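Local coordinates for protein 4-hydroxy-3-methylbut-2-enyl diphosphate reductase (PDB 3DNF) that reduces (E)-4-hydroxy-3-methylbut-2-enyl diphosphate to isopentenyl and dimethylallyl diphosphate with an iron-sulfur cluster, the last step of the non-mevalonate route to isoprenoids, at residues K17-L22 with G38-N43; E24-E29 with G66-I71; E79-L84 with V91-C96; V117-K122 with E169-E174. All coordinates share one frame; numbering follows the deposited sequence.

In the fold
Contacts 1, 2 and 3 belong to one alpha/beta lobe, built on the parallel sheet of strands 55-57, 34-36, 68-71 and 90-93; contact 4 lies in another lobe, its centre about 34 Å from that of contact 2. Contacts 1 and 2 both use helix 14-26, which lies against the loop after strand 34-36 in one and strand 68-71 in the other. Contacts 2 and 3 meet where strands 68-71 and 90-93 pair. Contacts 1, 2 and 4 are buried: contact 4 is carbon on carbon, contact 1 sets a methyl on a helix peptide and two methyls, and contact 2 sets a serine oxygen against the methyls of Thr68 and Ile70. Contact 3, only partly buried, adds carboxylates joined through water and leads to the cluster.

Contact 1: K17-L22 with G38-N43; sequences KRAVKL and GPIIHN
Ile40 reaches from the 38-43 loop to the flank of helix 14-26 and ends against Ala19 and Val20, its CD1 being the atom that makes every close approach. The chain of Ile40 runs outward because CG1 stands anti to the backbone N (chi1 -167°), and CG1-CD1 is carried on toward the helix by a chi2 of 152°. The methyl arrives beside the Ala19-Val20 peptide: CD1 is 3.8 Å from Ala19 O and 4.0 Å from Val20 N. Two methyls also lie near it, Ala19 CB at 4.2 Å from Ile40 CD1 and Val20 CG2 at 4.1 Å from the same carbon. The Val20 and Ile40 side chains cross at about a right angle, and the valine offers only the CG2 branch, the one beside its backbone N. Val20 and Ile40 also have the nearest CA atoms of the two segments, 7.5 Å apart.

Leu50 and Ala23 extend the apolar patch round Ile40, while Val20 lies on the Glu46 and Arg49 side chains of helix 44-53. At the far end of the loop, Asn43 caps that helix, OD1 accepting from Glu46 N, and its ND2 bonds to Ser265 O. His42 lies between Ile40 and this cap and is predicted to bind the substrate, hydroxymethylbutenyl diphosphate. The side chain of Ala19, for its part, is about 7 Å from the iron-sulfur cluster.

Across these two segments the isoleucine thus gives a fit of shape without directional bonds, and the polar bonds that fix the loop are made to other parts of the chain.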
loop_
_atom_site.group_PDB
_atom_site.type_symbol
_atom_site.label_atom_id
_atom_site.label_comp_id
_atom_site.label_asym_id
_atom_site.label_seq_id
_atom_site.Cartn_x
_atom_site.Cartn_y
_atom_site.Cartn_z
ATOM N N LYS B 17 28.519 -7.656 -10.062
ATOM C CA LYS B 17 29.279 -8.358 -11.082
ATOM C C LYS B 17 29.662 -7.369 -12.184
ATOM O O LYS B 17 30.807 -7.314 -12.589
ATOM C CB LYS B 17 28.425 -9.478 -11.700
ATOM C CG LYS B 17 28.466 -10.794 -11.006
ATOM C CD LYS B 17 27.832 -11.843 -11.911
ATOM C CE LYS B 17 28.478 -13.212 -11.725
ATOM N NZ LYS B 17 27.546 -14.183 -11.099
ATOM N N ARG B 18 28.691 -6.592 -12.636
ATOM C CA ARG B 18 28.878 -5.589 -13.694
ATOM C C ARG B 18 29.881 -4.508 -13.248
ATOM O O ARG B 18 30.794 -4.156 -14.020
ATOM C CB ARG B 18 27.526 -4.954 -14.036
ATOM C CG ARG B 18 27.598 -3.752 -14.937
ATOM C CD ARG B 18 26.196 -3.306 -15.322
ATOM N NE ARG B 18 26.251 -2.158 -16.231
ATOM C CZ ARG B 18 26.345 -0.885 -15.849
ATOM N NH1 ARG B 18 26.427 -0.569 -14.563
ATOM N NH2 ARG B 18 26.356 0.065 -16.785
ATOM N N ALA B 19 29.731 -4.001 -12.016
ATOM C CA ALA B 19 30.681 -2.990 -11.473
ATOM C C ALA B 19 32.125 -3.516 -11.456
ATOM O O ALA B 19 33.065 -2.797 -11.856
ATOM C CB ALA B 19 30.256 -2.506 -10.105
ATOM N N VAL B 20 32.290 -4.767 -11.003
ATOM C CA VAL B 20 33.632 -5.410 -10.922
ATOM C C VAL B 20 34.266 -5.489 -12.307
ATOM O O VAL B 20 35.450 -5.151 -12.464
ATOM C CB VAL B 20 33.589 -6.767 -10.178
ATOM C CG1 VAL B 20 34.880 -7.558 -10.325
ATOM C CG2 VAL B 20 33.334 -6.516 -8.726
ATOM N N LYS B 21 33.453 -5.910 -13.268
ATOM C CA LYS B 21 33.905 -6.082 -14.641
ATOM C C LYS B 21 34.242 -4.731 -15.270
ATOM O O LYS B 21 35.259 -4.607 -15.941
ATOM C CB LYS B 21 32.889 -6.867 -15.482
ATOM C CG LYS B 21 33.503 -7.392 -16.774
ATOM C CD LYS B 21 32.975 -8.762 -17.162
ATOM C CE LYS B 21 33.888 -9.425 -18.207
ATOM N NZ LYS B 21 35.269 -9.684 -17.695
ATOM N N LEU B 22 33.440 -3.697 -15.002
ATOM C CA LEU B 22 33.748 -2.359 -15.504
ATOM C C LEU B 22 35.052 -1.850 -14.906
ATOM O O LEU B 22 35.833 -1.171 -15.556
ATOM C CB LEU B 22 32.615 -1.364 -15.148
ATOM C CG LEU B 22 31.322 -1.536 -15.961
ATOM C CD1 LEU B 22 30.258 -0.598 -15.460
ATOM C CD2 LEU B 22 31.532 -1.306 -17.479
ATOM N N GLY B 38 35.774 4.467 -2.880
ATOM C CA GLY B 38 35.620 3.590 -1.712
ATOM C C GLY B 38 35.817 2.143 -2.176
ATOM O O GLY B 38 35.878 1.884 -3.386
ATOM N N PRO B 39 35.876 1.195 -1.236
ATOM C CA PRO B 39 36.035 -0.225 -1.611
ATOM C C PRO B 39 34.818 -0.702 -2.398
ATOM O O PRO B 39 33.674 -0.377 -2.062
ATOM C CB PRO B 39 36.127 -0.930 -0.265
ATOM C CG PRO B 39 35.363 -0.052 0.646
ATOM C CD PRO B 39 35.737 1.338 0.224
ATOM N N ILE B 40 35.041 -1.487 -3.453
ATOM C CA ILE B 40 33.953 -1.763 -4.390
ATOM C C ILE B 40 32.821 -2.607 -3.775
ATOM O O ILE B 40 31.677 -2.524 -4.229
ATOM C CB ILE B 40 34.478 -2.453 -5.663
ATOM C CG1 ILE B 40 33.396 -2.441 -6.738
ATOM C CG2 ILE B 40 35.037 -3.822 -5.346
ATOM C CD1 ILE B 40 33.981 -2.463 -8.174
ATOM N N ILE B 41 33.184 -3.435 -2.803
ATOM C CA ILE B 41 32.267 -4.292 -2.040
ATOM C C ILE B 41 32.862 -4.504 -0.661
ATOM O O ILE B 41 34.076 -4.300 -0.467
ATOM C CB ILE B 41 32.023 -5.689 -2.698
ATOM C CG1 ILE B 41 33.338 -6.455 -2.953
ATOM C CG2 ILE B 41 31.157 -5.538 -3.955
ATOM C CD1 ILE B 41 33.146 -7.949 -2.935
ATOM N N HIS B 42 32.037 -4.922 0.311
ATOM C CA HIS B 42 32.583 -5.221 1.640
ATOM C C HIS B 42 33.084 -6.656 1.707
ATOM O O HIS B 42 32.456 -7.530 2.285
ATOM C CB HIS B 42 31.597 -4.888 2.763
ATOM C CG HIS B 42 31.341 -3.414 2.907
ATOM N ND1 HIS B 42 32.199 -2.456 2.396
ATOM C CD2 HIS B 42 30.334 -2.733 3.507
ATOM C CE1 HIS B 42 31.725 -1.251 2.663
ATOM N NE2 HIS B 42 30.594 -1.390 3.338
ATOM N N ASN B 43 34.230 -6.878 1.086
ATOM C CA ASN B 43 34.920 -8.136 1.101
ATOM C C ASN B 43 36.378 -7.800 0.924
ATOM O O ASN B 43 36.799 -7.423 -0.196
ATOM C CB ASN B 43 34.418 -9.032 -0.028
ATOM C CG ASN B 43 35.016 -10.422 0.016
ATOM O OD1 ASN B 43 36.216 -10.612 0.244
ATOM N ND2 ASN B 43 34.166 -11.417 -0.197
#

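Contact 2: E24-E29 with G66-I71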
loop_
_atom_site.group_PDB
_atom_site.type_symbol
_atom_site.label_atom_id
_atom_site.label_comp_id
_atom_site.label_asym_id
_atom_site.label_seq_id
_atom_site.Cartn_x
_atom_site.Cartn_y
_atom_site.Cartn_z
ATOM N N GLU B 24 37.596 -3.702 -13.807
ATOM C CA GLU B 24 38.707 -4.442 -14.397
ATOM C C GLU B 24 38.972 -3.928 -15.810
ATOM O O GLU B 24 40.161 -3.695 -16.206
ATOM C CB GLU B 24 38.409 -5.929 -14.358
ATOM C CG GLU B 24 38.444 -6.542 -12.935
ATOM C CD GLU B 24 37.877 -7.982 -12.931
ATOM O OE1 GLU B 24 37.304 -8.433 -13.958
ATOM O OE2 GLU B 24 37.954 -8.661 -11.883
ATOM N N GLU B 25 37.902 -3.726 -16.566
ATOM C CA GLU B 25 38.068 -3.300 -17.967
ATOM C C GLU B 25 38.662 -1.892 -18.095
ATOM O O GLU B 25 39.374 -1.612 -19.081
ATOM C CB GLU B 25 36.777 -3.458 -18.782
ATOM C CG GLU B 25 36.478 -4.919 -19.181
ATOM C CD GLU B 25 36.725 -5.256 -20.668
ATOM O OE1 GLU B 25 37.654 -4.709 -21.308
ATOM O OE2 GLU B 25 35.978 -6.116 -21.196
ATOM N N SER B 26 38.408 -1.028 -17.127
ATOM C CA SER B 26 38.931 0.375 -17.163
ATOM C C SER B 26 40.443 0.462 -17.154
ATOM O O SER B 26 41.009 1.465 -17.584
ATOM C CB SER B 26 38.392 1.251 -16.033
ATOM O OG SER B 26 38.887 0.873 -14.750
ATOM N N LEU B 27 41.116 -0.593 -16.691
ATOM C CA LEU B 27 42.587 -0.623 -16.703
ATOM C C LEU B 27 43.124 -0.479 -18.139
ATOM O O LEU B 27 44.188 0.062 -18.299
ATOM C CB LEU B 27 43.076 -1.933 -16.099
ATOM C CG LEU B 27 42.860 -2.001 -14.571
ATOM C CD1 LEU B 27 43.043 -3.513 -14.215
ATOM C CD2 LEU B 27 43.900 -1.183 -13.878
ATOM N N LYS B 28 42.383 -0.969 -19.141
ATOM C CA LYS B 28 42.796 -0.996 -20.532
ATOM C C LYS B 28 42.603 0.331 -21.242
ATOM O O LYS B 28 42.980 0.468 -22.394
ATOM C CB LYS B 28 42.081 -2.119 -21.298
ATOM C CG LYS B 28 42.627 -3.513 -20.976
ATOM C CD LYS B 28 41.709 -4.634 -21.437
ATOM C CE LYS B 28 42.394 -5.990 -21.253
ATOM N NZ LYS B 28 41.392 -7.074 -21.470
ATOM N N GLU B 29 42.022 1.313 -20.565
ATOM C CA GLU B 29 41.776 2.641 -21.169
ATOM C C GLU B 29 42.291 3.763 -20.264
ATOM O O GLU B 29 42.174 4.949 -20.597
ATOM C CB GLU B 29 40.263 2.852 -21.432
ATOM C CG GLU B 29 39.413 2.733 -20.151
ATOM C CD GLU B 29 37.891 3.032 -20.303
ATOM O OE1 GLU B 29 37.532 4.071 -20.911
ATOM O OE2 GLU B 29 37.062 2.236 -19.739
ATOM N N GLY B 66 43.399 13.332 -14.395
ATOM C CA GLY B 66 43.851 12.270 -15.303
ATOM C C GLY B 66 43.695 10.884 -14.749
ATOM O O GLY B 66 43.798 9.902 -15.514
ATOM N N ASP B 67 43.474 10.778 -13.435
ATOM C CA ASP B 67 43.167 9.472 -12.833
ATOM C C ASP B 67 41.735 8.992 -13.172
ATOM O O ASP B 67 40.891 9.777 -13.587
ATOM C CB ASP B 67 43.375 9.436 -11.294
ATOM C CG ASP B 67 44.853 9.509 -10.880
ATOM O OD1 ASP B 67 45.773 9.276 -11.728
ATOM O OD2 ASP B 67 45.096 9.796 -9.685
ATOM N N THR B 68 41.485 7.701 -13.009
ATOM C CA THR B 68 40.150 7.142 -13.302
ATOM C C THR B 68 39.475 6.895 -11.958
ATOM O O THR B 68 40.109 6.411 -11.019
ATOM C CB THR B 68 40.251 5.801 -14.060
ATOM O OG1 THR B 68 40.751 6.050 -15.372
ATOM C CG2 THR B 68 38.845 5.104 -14.177
ATOM N N VAL B 69 38.216 7.322 -11.829
ATOM C CA VAL B 69 37.455 6.931 -10.636
ATOM C C VAL B 69 36.183 6.209 -11.059
ATOM O O VAL B 69 35.507 6.584 -12.020
ATOM C CB VAL B 69 37.105 8.126 -9.695
ATOM C CG1 VAL B 69 38.369 8.671 -8.998
ATOM C CG2 VAL B 69 36.413 9.172 -10.506
ATOM N N ILE B 70 35.914 5.105 -10.354
ATOM C CA ILE B 70 34.745 4.242 -10.617
ATOM C C ILE B 70 33.660 4.423 -9.560
ATOM O O ILE B 70 33.869 4.167 -8.340
ATOM C CB ILE B 70 35.152 2.760 -10.769
ATOM C CG1 ILE B 70 36.210 2.625 -11.899
ATOM C CG2 ILE B 70 33.913 1.869 -11.062
ATOM C CD1 ILE B 70 37.204 1.523 -11.642
ATOM N N ILE B 71 32.510 4.900 -10.018
ATOM C CA ILE B 71 31.338 5.083 -9.101
ATOM C C ILE B 71 30.806 3.681 -8.759
ATOM O O ILE B 71 30.599 2.891 -9.669
ATOM C CB ILE B 71 30.248 5.912 -9.772
ATOM C CG1 ILE B 71 30.803 7.324 -10.110
ATOM C CG2 ILE B 71 28.932 5.961 -8.870
ATOM C CD1 ILE B 71 29.809 8.248 -10.806
#
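Ser26 and Ile70 make the close part of this contact: the hydroxyl oxygen OG of Ser26 lies 3.6 Å from the CD1 methyl of Ile70. Thr68 stands next along the same side of strand 68-71, but more loosely, with its CG2 4.3 Å from Ser26 OG. Thr68 and Ile70 both direct their side chains at the helix, as alternate residues of a strand do, whereas Val69 between them faces away. The serine oxygen sits between its own backbone N and carbonyl carbon (chi1 69°), and its hydrogen bond is made with Ala23 O, one turn back in helix 14-26. Val34 of the neighbouring strand touches both Ser26 and Ile70 and continues the apolar layer between helix and sheet.

Toward Lys28 and Glu29 the chain moves to the exposed side. Glu29 bends its carboxylate back toward the strand, yet the side chain comes no nearer than 6.0 Å to the 66-71 segment. Ser30, just beyond, bonds through its hydroxyl with Thr68 OG1 and with Ser26 O.

Ser26 presents its oxygen and Thr68 its CG2 methyl, in van der Waals contact only, since both hydroxyls are bonded elsewhere; a small polar residue is thereby accommodated in a largely hydrocarbon interface.

Contact 3: E79-L84 with V91-C96; sequences EKEEAL and VIDATC. With F3S (Fe3-s4 cluster), chain E.
Glu81 and Leu84 of helix 78-86 face Val91 and Asp93 of strand 90-93 within a beta-alpha-beta unit begun by strand 68-71; the helix and strand segments run roughly antiparallel, at 148° with axes 9.8 Å apart.

The apolar part is at Val91. Its CG2 methyl lies 3.9 Å from Leu84 CB, and its other methyl, CG1, approaches the aliphatic CG of Glu81.

The polar part pairs like charges through water. Glu81 OE1 and Asp93 OD2 are 4.1 Å apart, their carboxylate planes turned 65° from each other. One water donates to Asp93 OD2 and to Glu81 OE2, the latter at 2.6 Å, and a second lies between OD2 and OE1; Arg85 also forms a salt bridge with Glu81 OE2.

The remaining oxygen, Asp93 OD1, closes an Asx turn, accepting from Thr95 N at 3.0 Å, 44° out of the carboxylate plane, and on its syn lone pair from Thr95 OG1 at 2.6 Å. With alanine in place of Asp93, Thr95 N and OG1 would probably lose their shared acceptor, and the turn leading to the cluster ligand is likely to be less firmly held.

That ligand is Cys96, whose SG binds the cluster iron FE3 at 2.2 Å.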
loop_
_atom_site.group_PDB
_atom_site.type_symbol
_atom_site.label_atom_id
_atom_site.label_comp_id
_atom_site.label_asym_id
_atom_site.label_seq_id
_atom_site.Cartn_x
_atom_site.Cartn_y
_atom_site.Cartn_z
ATOM N N GLU B 79 25.404 15.977 -8.422
ATOM C CA GLU B 79 26.379 17.049 -8.237
ATOM C C GLU B 79 27.803 16.588 -7.796
ATOM O O GLU B 79 28.787 17.297 -8.006
ATOM C CB GLU B 79 25.821 18.117 -7.260
ATOM C CG GLU B 79 25.712 17.632 -5.806
ATOM C CD GLU B 79 24.361 16.973 -5.447
ATOM O OE1 GLU B 79 23.627 16.420 -6.320
ATOM O OE2 GLU B 79 24.062 16.972 -4.231
ATOM N N LYS B 80 27.892 15.420 -7.149
ATOM C CA LYS B 80 29.194 14.870 -6.763
ATOM C C LYS B 80 29.846 14.225 -7.966
ATOM O O LYS B 80 31.067 14.365 -8.163
ATOM C CB LYS B 80 29.086 13.858 -5.610
ATOM C CG LYS B 80 30.466 13.510 -5.017
ATOM C CD LYS B 80 30.378 12.580 -3.803
ATOM C CE LYS B 80 31.771 12.305 -3.260
ATOM N NZ LYS B 80 31.692 11.606 -1.928
ATOM N N GLU B 81 29.034 13.525 -8.765
ATOM C CA GLU B 81 29.549 12.981 -10.028
ATOM C C GLU B 81 30.104 14.128 -10.885
ATOM O O GLU B 81 31.227 14.020 -11.437
ATOM C CB GLU B 81 28.435 12.282 -10.784
ATOM C CG GLU B 81 28.979 11.625 -12.054
ATOM C CD GLU B 81 27.942 10.771 -12.769
ATOM O OE1 GLU B 81 27.060 10.236 -12.080
ATOM O OE2 GLU B 81 28.023 10.648 -14.016
ATOM N N GLU B 82 29.381 15.238 -10.950
ATOM C CA GLU B 82 29.832 16.383 -11.739
ATOM C C GLU B 82 31.109 16.999 -11.146
ATOM O O GLU B 82 31.997 17.398 -11.885
ATOM C CB GLU B 82 28.719 17.439 -11.940
ATOM C CG GLU B 82 29.123 18.612 -12.836
ATOM C CD GLU B 82 29.421 18.246 -14.309
ATOM O OE1 GLU B 82 29.144 17.110 -14.772
ATOM O OE2 GLU B 82 29.940 19.148 -15.020
ATOM N N ALA B 83 31.192 17.080 -9.815
ATOM C CA ALA B 83 32.392 17.564 -9.111
ATOM C C ALA B 83 33.633 16.747 -9.502
ATOM O O ALA B 83 34.722 17.317 -9.687
ATOM C CB ALA B 83 32.184 17.501 -7.557
ATOM N N LEU B 84 33.480 15.430 -9.574
ATOM C CA LEU B 84 34.561 14.542 -9.985
ATOM C C LEU B 84 35.018 14.820 -11.424
ATOM O O LEU B 84 36.246 14.884 -11.678
ATOM C CB LEU B 84 34.195 13.070 -9.765
ATOM C CG LEU B 84 34.103 12.764 -8.237
ATOM C CD1 LEU B 84 33.316 11.508 -8.094
ATOM C CD2 LEU B 84 35.406 12.761 -7.467
ATOM N N VAL B 91 35.699 9.462 -15.290
ATOM C CA VAL B 91 34.666 8.964 -14.390
ATOM C C VAL B 91 33.972 7.825 -15.099
ATOM O O VAL B 91 33.364 8.008 -16.178
ATOM C CB VAL B 91 33.663 10.066 -13.956
ATOM C CG1 VAL B 91 32.564 9.416 -13.062
ATOM C CG2 VAL B 91 34.413 11.202 -13.207
ATOM N N ILE B 92 34.099 6.639 -14.515
ATOM C CA ILE B 92 33.369 5.458 -14.966
ATOM C C ILE B 92 32.154 5.224 -14.070
ATOM O O ILE B 92 32.290 4.965 -12.874
ATOM C CB ILE B 92 34.246 4.197 -14.932
ATOM C CG1 ILE B 92 35.662 4.460 -15.514
ATOM C CG2 ILE B 92 33.516 2.978 -15.562
ATOM C CD1 ILE B 92 35.917 4.051 -16.916
ATOM N N ASP B 93 30.978 5.266 -14.676
ATOM C CA ASP B 93 29.764 5.140 -13.882
ATOM C C ASP B 93 29.353 3.683 -13.835
ATOM O O ASP B 93 28.749 3.202 -14.787
ATOM C CB ASP B 93 28.614 5.968 -14.437
ATOM C CG ASP B 93 27.392 5.953 -13.516
ATOM O OD1 ASP B 93 27.509 5.396 -12.400
ATOM O OD2 ASP B 93 26.381 6.594 -13.864
ATOM N N ALA B 94 29.586 3.029 -12.690
ATOM C CA ALA B 94 29.195 1.641 -12.520
ATOM C C ALA B 94 27.971 1.506 -11.586
ATOM O O ALA B 94 27.711 0.439 -11.056
ATOM C CB ALA B 94 30.360 0.786 -12.013
ATOM N N THR B 95 27.230 2.595 -11.384
ATOM C CA THR B 95 25.928 2.498 -10.726
ATOM C C THR B 95 25.074 1.381 -11.338
ATOM O O THR B 95 24.935 1.290 -12.548
ATOM C CB THR B 95 25.147 3.833 -10.875
ATOM O OG1 THR B 95 25.972 4.884 -10.403
ATOM C CG2 THR B 95 23.850 3.790 -10.028
ATOM N N CYS B 96 24.502 0.523 -10.493
ATOM C CA CYS B 96 23.621 -0.551 -11.003
ATOM C C CYS B 96 22.462 0.048 -11.830
ATOM O O CYS B 96 21.871 1.057 -11.389
ATOM C CB CYS B 96 23.069 -1.396 -9.835
ATOM S SG CYS B 96 22.078 -2.814 -10.381
HETATM FE FE1 F3S E . 20.074 -5.648 -7.267
HETATM FE FE3 F3S E . 21.743 -3.955 -8.571
HETATM FE FE4 F3S E . 22.485 -5.743 -7.045
HETATM S S1 F3S E . 19.893 -3.400 -7.367
HETATM S S2 F3S E . 21.195 -6.571 -5.506
HETATM S S3 F3S E . 21.532 -6.195 -8.939
HETATM S S4 F3S E . 23.704 -3.967 -7.372
HETATM O O HOH W 1 24.974 8.227 -12.274
HETATM O O HOH W 2 26.679 8.888 -15.382
#

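Contact 4: V117-K122 with E169-E174; sequences VLVGEK and EEFFKE
This is a buried, wholly apolar contact between a central strand of a parallel alpha/beta sheet and the N-terminal turns of a helix packed on it: Val119, at the end of strand 115-119, is set against Phe171 and Phe172 of helix 169-182. The sheet runs in the order 141-144, 115-119, 158-163, 185-189, and the helix follows strand 158-163.

Val119 points at the helix and divides its two methyls between the rings. CG1 takes Phe171, 3.7 Å from CD2 and 3.8 Å from CE2, while CG2 takes Phe172. The methyls meet both rings at a slant, and the valine crosses each phenylalanine side chain obliquely. Each phenylalanine has CG anti to its backbone N (chi1 -175° in Phe171, -173° in Phe172), and this brings both rings down to the strand although Phe172 leaves the backbone along the flank of the contact. The CA atoms of Val119 and Phe172 are 6.6 Å apart.

The rings reach beyond the valine, Phe171 to Val144 and Phe172 to Ala163, so three adjacent strands share this layer. A threonine in place of Val119 would probably set a hydroxyl against one of the rings and weaken the apolar hold of strand on helix. The helix also meets the second subunit: Lys173 forms salt bridges with Glu174 and Glu178 of that subunit, and Phe172 packs on Leu181 there.

At the edge of the Phe172 ring, in its plane, lies Val119 CB, 3.8 Å from CD1.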
loop_
_atom_site.group_PDB
_atom_site.type_symbol
_atom_site.label_atom_id
_atom_site.label_comp_id
_atom_site.label_asym_id
_atom_site.label_seq_id
_atom_site.Cartn_x
_atom_site.Cartn_y
_atom_site.Cartn_z
ATOM N N VAL B 117 8.055 9.538 -1.306
ATOM C CA VAL B 117 8.543 8.766 -0.195
ATOM C C VAL B 117 9.508 7.673 -0.680
ATOM O O VAL B 117 9.171 6.898 -1.561
ATOM C CB VAL B 117 7.351 8.153 0.539
ATOM C CG1 VAL B 117 7.802 6.993 1.436
ATOM C CG2 VAL B 117 6.588 9.233 1.346
ATOM N N LEU B 118 10.727 7.714 -0.180
ATOM C CA LEU B 118 11.737 6.686 -0.492
ATOM C C LEU B 118 11.796 5.772 0.722
ATOM O O LEU B 118 12.256 6.194 1.771
ATOM C CB LEU B 118 13.097 7.350 -0.751
ATOM C CG LEU B 118 14.357 6.509 -0.949
ATOM C CD1 LEU B 118 14.121 5.502 -2.062
ATOM C CD2 LEU B 118 15.533 7.474 -1.276
ATOM N N VAL B 119 11.354 4.512 0.570
ATOM C CA VAL B 119 11.417 3.554 1.674
ATOM C C VAL B 119 12.821 2.920 1.701
ATOM O O VAL B 119 13.260 2.261 0.749
ATOM C CB VAL B 119 10.287 2.446 1.596
ATOM C CG1 VAL B 119 10.359 1.537 2.839
ATOM C CG2 VAL B 119 8.878 3.084 1.454
ATOM N N GLY B 120 13.568 3.218 2.751
ATOM C CA GLY B 120 14.956 2.755 2.819
ATOM C C GLY B 120 15.681 3.250 4.049
ATOM O O GLY B 120 15.090 3.905 4.905
ATOM N N GLU B 121 16.976 2.963 4.091
ATOM C CA GLU B 121 17.866 3.358 5.183
ATOM C C GLU B 121 18.449 4.765 4.952
ATOM O O GLU B 121 19.198 4.979 3.981
ATOM C CB GLU B 121 18.975 2.313 5.328
ATOM C CG GLU B 121 19.927 2.615 6.487
ATOM C CD GLU B 121 21.107 1.644 6.613
ATOM O OE1 GLU B 121 21.338 0.791 5.716
ATOM O OE2 GLU B 121 21.839 1.773 7.627
ATOM N N LYS B 122 18.089 5.716 5.820
ATOM C CA LYS B 122 18.482 7.137 5.647
ATOM C C LYS B 122 19.958 7.378 5.302
ATOM O O LYS B 122 20.278 8.076 4.329
ATOM C CB LYS B 122 18.101 7.976 6.865
ATOM C CG LYS B 122 16.593 8.104 7.060
ATOM C CD LYS B 122 16.237 8.934 8.257
ATOM C CE LYS B 122 14.729 8.991 8.380
ATOM N NZ LYS B 122 14.293 9.792 9.536
ATOM N N GLU B 169 10.637 -6.444 1.687
ATOM C CA GLU B 169 9.272 -6.361 1.143
ATOM C C GLU B 169 8.232 -6.186 2.226
ATOM O O GLU B 169 7.234 -5.490 2.027
ATOM C CB GLU B 169 8.939 -7.617 0.349
ATOM C CG GLU B 169 9.723 -7.782 -0.966
ATOM C CD GLU B 169 9.121 -8.887 -1.832
ATOM O OE1 GLU B 169 8.506 -9.817 -1.294
ATOM O OE2 GLU B 169 9.270 -8.839 -3.066
ATOM N N GLU B 170 8.431 -6.833 3.374
ATOM C CA GLU B 170 7.457 -6.713 4.444
ATOM C C GLU B 170 7.209 -5.288 4.910
ATOM O O GLU B 170 6.063 -4.877 5.067
ATOM C CB GLU B 170 7.855 -7.590 5.626
ATOM C CG GLU B 170 6.987 -8.814 5.745
ATOM C CD GLU B 170 7.083 -9.462 7.116
ATOM O OE1 GLU B 170 8.198 -9.481 7.687
ATOM O OE2 GLU B 170 6.045 -9.952 7.613
ATOM N N PHE B 171 8.280 -4.531 5.109
ATOM C CA PHE B 171 8.104 -3.122 5.494
ATOM C C PHE B 171 7.569 -2.241 4.373
ATOM O O PHE B 171 6.727 -1.370 4.588
ATOM C CB PHE B 171 9.379 -2.552 6.127
ATOM C CG PHE B 171 9.204 -1.157 6.648
ATOM C CD1 PHE B 171 8.296 -0.883 7.667
ATOM C CD2 PHE B 171 9.941 -0.118 6.102
ATOM C CE1 PHE B 171 8.115 0.418 8.137
ATOM C CE2 PHE B 171 9.776 1.190 6.561
ATOM C CZ PHE B 171 8.871 1.455 7.588
ATOM N N PHE B 172 8.015 -2.525 3.169
ATOM C CA PHE B 172 7.541 -1.754 2.020
ATOM C C PHE B 172 6.030 -1.931 1.868
ATOM O O PHE B 172 5.309 -0.972 1.686
ATOM C CB PHE B 172 8.225 -2.262 0.790
ATOM C CG PHE B 172 7.937 -1.438 -0.424
ATOM C CD1 PHE B 172 8.415 -0.117 -0.507
ATOM C CD2 PHE B 172 7.131 -1.955 -1.451
ATOM C CE1 PHE B 172 8.147 0.647 -1.608
ATOM C CE2 PHE B 172 6.871 -1.186 -2.587
ATOM C CZ PHE B 172 7.367 0.127 -2.648
ATOM N N LYS B 173 5.558 -3.175 2.019
ATOM C CA LYS B 173 4.126 -3.504 1.920
ATOM C C LYS B 173 3.301 -2.736 2.984
ATOM O O LYS B 173 2.229 -2.197 2.686
ATOM C CB LYS B 173 3.916 -5.024 1.998
ATOM C CG LYS B 173 2.481 -5.434 2.167
ATOM C CD LYS B 173 2.323 -6.929 2.159
ATOM C CE LYS B 173 0.872 -7.275 2.378
ATOM N NZ LYS B 173 0.735 -8.747 2.487
ATOM N N GLU B 174 3.842 -2.676 4.206
ATOM C CA GLU B 174 3.223 -1.966 5.321
ATOM C C GLU B 174 3.124 -0.461 5.082
ATOM O O GLU B 174 2.054 0.123 5.348
ATOM C CB GLU B 174 3.991 -2.257 6.633
ATOM C CG GLU B 174 3.511 -1.483 7.856
ATOM C CD GLU B 174 2.160 -1.943 8.358
ATOM O OE1 GLU B 174 1.702 -3.038 7.951
ATOM O OE2 GLU B 174 1.531 -1.204 9.155
#